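Local atomic coordinates of hypothetical protein (PDB entry 2H9F), a protein that is a PrpF-family protein, probably an isomerase acting on methylaconitate. Residues 56-61 with 92-97; 286-289 with 295-298. All blocks are in the same frame, centred on the assembly; numbering follows the deposited sequence. Where two conformers were deposited one is given.

Overall arrangement
From the N terminus, the chain first reaches 56-61 in the loop after helix 39-49. It then runs through strands 71-77 and 85-92 before 92-97 closes contact 1, which ties that loop to the end of an antiparallel strand pair and lies beside the second subunit. Contact 2 opens much later, after strand 278-283, and closes a short turn of five residues as a two-stranded hairpin ahead of strand 303-309. The two are in series, neither nested nor crossed, and lie on opposite sides of the middle of the chain. The centres of contact 1 and contact 2 are about 44 Å apart. The nearest atoms of contact 1 and contact 2 are about 33 Å apart.

Contact 1 (56-61 with 92-97); sequences AAHIDG and VSIDKP
I94 reaches from the loop after strand 85-92 to the ring of H58 and the backbone of A56, and these apolar touches make up the direct contact. Its methyl CG2 sits over one face of the imidazole, 4.0 Å from H58 NE2, while I94 CG1 approaches the same ring at H58 CE1 (3.9 Å). The two side chains cross at about a right angle. With CG2 anti to the backbone N and CG1 beside it (chi1 -64°), both branches of I94 reach the histidine. I94 CG2 also meets A56, at 3.9 Å from A56 CA; the side chains themselves stand a little farther apart, A56 CB lying 4.4 Å from I94 CG2.

No hydrogen bond passes directly between 56-61 and 92-97. Their polar link runs through residues just after helix 39-49: S51 OG bonds both H58 NE2 and S93 O, D53 takes the backbone N-H groups of A57 and H58 on OD2 while pairing by backbone with I94, and the backbone N-H of A65 goes to H58 ND1.

A type I beta turn from H58 to G61 carries the first loop away from I94 to the dimer interface. There D60 OD1 forms salt bridges with R16 and R382 of the second subunit, and K21 of that subunit bonds the carbonyl oxygens of H58 and G61.

Bonds at both nitrogens fix the rotation of the H58 imidazole. The face that I94 CG2 covers is therefore set by polar bonds made outside the two segments, while the touch itself is van der Waals.

Contact 2 (286-289 with 295-298); sequences RDYR and LVAA
V296 O is gripped from the facing segment: the backbone N of Y288 makes a hydrogen bond to it of 3.0 Å, in the carbonyl plane, and D287 CA adds a CA-H...O contact, with D287 CA 3.2 Å from V296 O. The return bond, from V296 N to Y288 O, is 2.8 Å long and nearly straight at the hydrogen (171°). Beyond the strand pair, a side chain supplies the next link between the segments. D287 OD1 takes the N-H of A298, with D287 OD1 2.6 Å from A298 N and met nearly along its own C-O axis; with CG anti to the carbonyl carbon (chi1 -60°), the carboxylate swings across to the other segment.

The arrangement is a small antiparallel beta hairpin, with Y288 and V296 as its hydrogen-bonded pair and R289 and L295 as its non-hydrogen-bonded pair.

On the face bearing Y288 and V296, the side chains lie side by side and point the same way. V296 CB meets the ring obliquely, 3.5 Å from Y288 CE1, and V296 CG2 makes an off-centre CH-pi contact 4.2 Å from the centroid of the Y288 ring. The hydroxyl of Y288 bonds H352 O and R306 makes a cation-pi contact with its ring, tying the hairpin to strands 347-352 and 303-309.

The other face carries R289 and L295, which cross obliquely. R289 bends at chi3 (-71°), and R289 NH1 comes within 3.9 Å of L295 CB while bonding G293 O in the connecting turn. L295 CD1 leans the other way, toward D287 CB (4.1 Å).

Contact 1 (56-61 with 92-97)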
loop_
_atom_site.group_PDB
_atom_site.type_symbol
_atom_site.label_atom_id
_atom_site.label_comp_id
_atom_site.label_asym_id
_atom_site.label_seq_id
_atom_site.Cartn_x
_atom_site.Cartn_y
_atom_site.Cartn_z
ATOM N N ALA A 56 -2.327 -10.090 -2.935
ATOM C CA ALA A 56 -2.476 -8.772 -3.496
ATOM C C ALA A 56 -2.299 -7.668 -2.458
ATOM O O ALA A 56 -3.017 -6.684 -2.528
ATOM C CB ALA A 56 -3.886 -8.653 -4.201
ATOM N N ALA A 57 -1.331 -7.796 -1.537
ATOM C CA ALA A 57 -1.163 -6.847 -0.428
ATOM C C ALA A 57 0.289 -6.384 -0.227
ATOM O O ALA A 57 0.533 -5.377 0.433
ATOM C CB ALA A 57 -1.693 -7.498 0.852
ATOM N N HIS A 58 1.244 -7.100 -0.823
ATOM C CA HIS A 58 2.675 -6.764 -0.716
ATOM C C HIS A 58 3.128 -6.565 0.751
ATOM O O HIS A 58 3.891 -5.641 1.086
ATOM C CB HIS A 58 2.998 -5.543 -1.561
ATOM C CG HIS A 58 3.141 -5.846 -3.015
ATOM N ND1 HIS A 58 3.067 -4.874 -3.981
ATOM C CD2 HIS A 58 3.412 -7.003 -3.654
ATOM C CE1 HIS A 58 3.290 -5.424 -5.163
ATOM N NE2 HIS A 58 3.484 -6.719 -4.990
ATOM N N ILE A 59 2.645 -7.439 1.619
ATOM C CA ILE A 59 3.058 -7.426 3.003
ATOM C C ILE A 59 4.473 -7.959 3.138
ATOM O O ILE A 59 5.131 -7.656 4.088
ATOM C CB ILE A 59 2.050 -8.164 3.905
ATOM C CG1 ILE A 59 0.784 -7.300 4.099
ATOM C CG2 ILE A 59 2.612 -8.426 5.250
ATOM C CD1 ILE A 59 0.976 -6.015 4.906
ATOM N N ASP A 60 4.965 -8.681 2.145
ATOM C CA ASP A 60 6.297 -9.243 2.242
ATOM C C ASP A 60 7.253 -8.638 1.214
ATOM O O ASP A 60 8.050 -9.329 0.623
ATOM C CB ASP A 60 6.214 -10.743 2.067
ATOM C CG ASP A 60 7.386 -11.487 2.693
ATOM O OD1 ASP A 60 8.140 -10.948 3.520
ATOM O OD2 ASP A 60 7.565 -12.647 2.365
ATOM N N GLY A 61 7.151 -7.328 1.033
ATOM C CA GLY A 61 8.077 -6.620 0.196
ATOM C C GLY A 61 7.896 -5.141 0.217
ATOM O O GLY A 61 7.191 -4.563 1.099
ATOM N N VAL A 92 6.458 -3.823 -11.870
ATOM C CA VAL A 92 6.395 -5.168 -11.319
ATOM C C VAL A 92 4.920 -5.539 -11.155
ATOM O O VAL A 92 4.194 -4.883 -10.454
ATOM C CB VAL A 92 7.186 -5.238 -9.972
ATOM C CG1 VAL A 92 7.099 -6.614 -9.348
ATOM C CG2 VAL A 92 8.665 -4.798 -10.193
ATOM N N SER A 93 4.467 -6.589 -11.819
ATOM C CA SER A 93 3.088 -7.045 -11.657
ATOM C C SER A 93 2.833 -7.497 -10.219
ATOM O O SER A 93 3.722 -8.023 -9.559
ATOM C CB SER A 93 2.806 -8.185 -12.623
ATOM O OG SER A 93 1.601 -8.828 -12.282
ATOM N N ILE A 94 1.626 -7.287 -9.721
ATOM C CA ILE A 94 1.343 -7.564 -8.299
ATOM C C ILE A 94 1.128 -9.057 -8.127
ATOM O O ILE A 94 1.683 -9.676 -7.232
ATOM C CB ILE A 94 0.144 -6.767 -7.774
ATOM C CG1 ILE A 94 0.482 -5.269 -7.829
ATOM C CG2 ILE A 94 -0.255 -7.236 -6.304
ATOM C CD1 ILE A 94 -0.680 -4.317 -7.537
ATOM N N ASP A 95 0.372 -9.624 -9.048
ATOM C CA ASP A 95 -0.152 -10.954 -8.893
ATOM C C ASP A 95 0.456 -11.979 -9.857
ATOM O O ASP A 95 0.302 -13.174 -9.635
ATOM C CB ASP A 95 -1.664 -10.892 -9.104
ATOM C CG ASP A 95 -2.042 -10.622 -10.549
ATOM O OD1 ASP A 95 -1.496 -9.688 -11.196
ATOM O OD2 ASP A 95 -2.916 -11.350 -11.042
ATOM N N LYS A 96 1.134 -11.519 -10.901
ATOM C CA LYS A 96 1.833 -12.406 -11.820
ATOM C C LYS A 96 3.348 -12.165 -11.687
ATOM O O LYS A 96 3.802 -11.092 -11.222
ATOM C CB LYS A 96 1.326 -12.216 -13.270
ATOM C CG LYS A 96 -0.176 -12.619 -13.416
ATOM C CD LYS A 96 -0.773 -12.469 -14.851
ATOM N N PRO A 97 4.147 -13.198 -12.027
ATOM C CA PRO A 97 5.599 -13.010 -12.030
ATOM C C PRO A 97 6.014 -12.384 -13.346
ATOM O O PRO A 97 6.249 -13.091 -14.326
ATOM C CB PRO A 97 6.127 -14.433 -11.874
ATOM C CG PRO A 97 5.097 -15.274 -12.588
ATOM C CD PRO A 97 3.770 -14.573 -12.429
#

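Contact 2 (286-289 with 295-298)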
loop_
_atom_site.group_PDB
_atom_site.type_symbol
_atom_site.label_atom_id
_atom_site.label_comp_id
_atom_site.label_asym_id
_atom_site.label_seq_id
_atom_site.Cartn_x
_atom_site.Cartn_y
_atom_site.Cartn_z
ATOM N N ARG A 286 -10.368 34.628 -15.159
ATOM C CA ARG A 286 -11.470 35.164 -14.436
ATOM C C ARG A 286 -11.215 34.663 -13.045
ATOM O O ARG A 286 -10.803 33.525 -12.859
ATOM C CB ARG A 286 -12.744 34.511 -14.929
ATOM C CG ARG A 286 -13.836 35.446 -15.329
ATOM C CD ARG A 286 -14.558 34.891 -16.535
ATOM N NE ARG A 286 -14.622 35.897 -17.598
ATOM C CZ ARG A 286 -14.556 35.618 -18.903
ATOM N NH1 ARG A 286 -14.423 34.358 -19.318
ATOM N NH2 ARG A 286 -14.608 36.610 -19.798
ATOM N N ASP A 287 -11.475 35.500 -12.065
ATOM C CA ASP A 287 -11.477 35.065 -10.704
ATOM C C ASP A 287 -12.538 34.014 -10.484
ATOM O O ASP A 287 -13.656 34.120 -11.008
ATOM C CB ASP A 287 -11.849 36.230 -9.753
ATOM C CG ASP A 287 -10.908 37.404 -9.817
ATOM O OD1 ASP A 287 -9.899 37.367 -10.521
ATOM O OD2 ASP A 287 -11.192 38.400 -9.123
ATOM N N TYR A 288 -12.203 33.035 -9.648
ATOM C CA TYR A 288 -13.175 32.033 -9.186
ATOM C C TYR A 288 -12.759 31.426 -7.865
ATOM O O TYR A 288 -11.587 31.477 -7.510
ATOM C CB TYR A 288 -13.345 30.927 -10.214
ATOM C CG TYR A 288 -12.132 30.059 -10.438
ATOM C CD1 TYR A 288 -11.043 30.520 -11.146
ATOM C CD2 TYR A 288 -12.099 28.745 -9.976
ATOM C CE1 TYR A 288 -9.924 29.694 -11.358
ATOM C CE2 TYR A 288 -10.997 27.921 -10.201
ATOM C CZ TYR A 288 -9.921 28.397 -10.887
ATOM O OH TYR A 288 -8.827 27.579 -11.089
ATOM N N ARG A 289 -13.746 30.876 -7.158
ATOM C CA ARG A 289 -13.541 30.122 -5.929
ATOM C C ARG A 289 -13.770 28.628 -6.197
ATOM O O ARG A 289 -14.698 28.246 -6.899
ATOM C CB ARG A 289 -14.501 30.620 -4.858
ATOM C CG ARG A 289 -14.044 30.392 -3.442
ATOM C CD ARG A 289 -15.032 30.972 -2.459
ATOM N NE ARG A 289 -15.062 32.442 -2.404
ATOM C CZ ARG A 289 -14.142 33.221 -1.818
ATOM N NH1 ARG A 289 -13.047 32.692 -1.282
ATOM N NH2 ARG A 289 -14.303 34.551 -1.775
ATOM N N LEU A 295 -9.632 31.018 -3.308
ATOM C CA LEU A 295 -9.881 31.948 -4.401
ATOM C C LEU A 295 -8.693 31.923 -5.351
ATOM O O LEU A 295 -7.562 31.995 -4.900
ATOM C CB LEU A 295 -10.154 33.371 -3.874
ATOM C CG LEU A 295 -9.877 34.604 -4.763
ATOM C CD1 LEU A 295 -10.848 34.816 -6.030
ATOM C CD2 LEU A 295 -9.820 35.868 -3.860
ATOM N N VAL A 296 -8.954 31.821 -6.657
ATOM C CA VAL A 296 -7.927 32.016 -7.674
ATOM C C VAL A 296 -8.208 33.328 -8.411
ATOM O O VAL A 296 -9.275 33.478 -8.970
ATOM C CB VAL A 296 -7.947 30.873 -8.694
ATOM C CG1 VAL A 296 -6.884 31.117 -9.767
ATOM C CG2 VAL A 296 -7.743 29.520 -8.000
ATOM N N ALA A 297 -7.266 34.271 -8.386
ATOM C CA ALA A 297 -7.405 35.560 -9.051
ATOM C C ALA A 297 -7.006 35.454 -10.521
ATOM O O ALA A 297 -6.105 34.697 -10.886
ATOM C CB ALA A 297 -6.556 36.602 -8.345
ATOM N N ALA A 298 -7.697 36.211 -11.365
ATOM C CA ALA A 298 -7.462 36.244 -12.790
ATOM C C ALA A 298 -6.013 36.568 -13.100
ATOM O O ALA A 298 -5.420 35.992 -13.996
ATOM C CB ALA A 298 -8.386 37.299 -13.437
#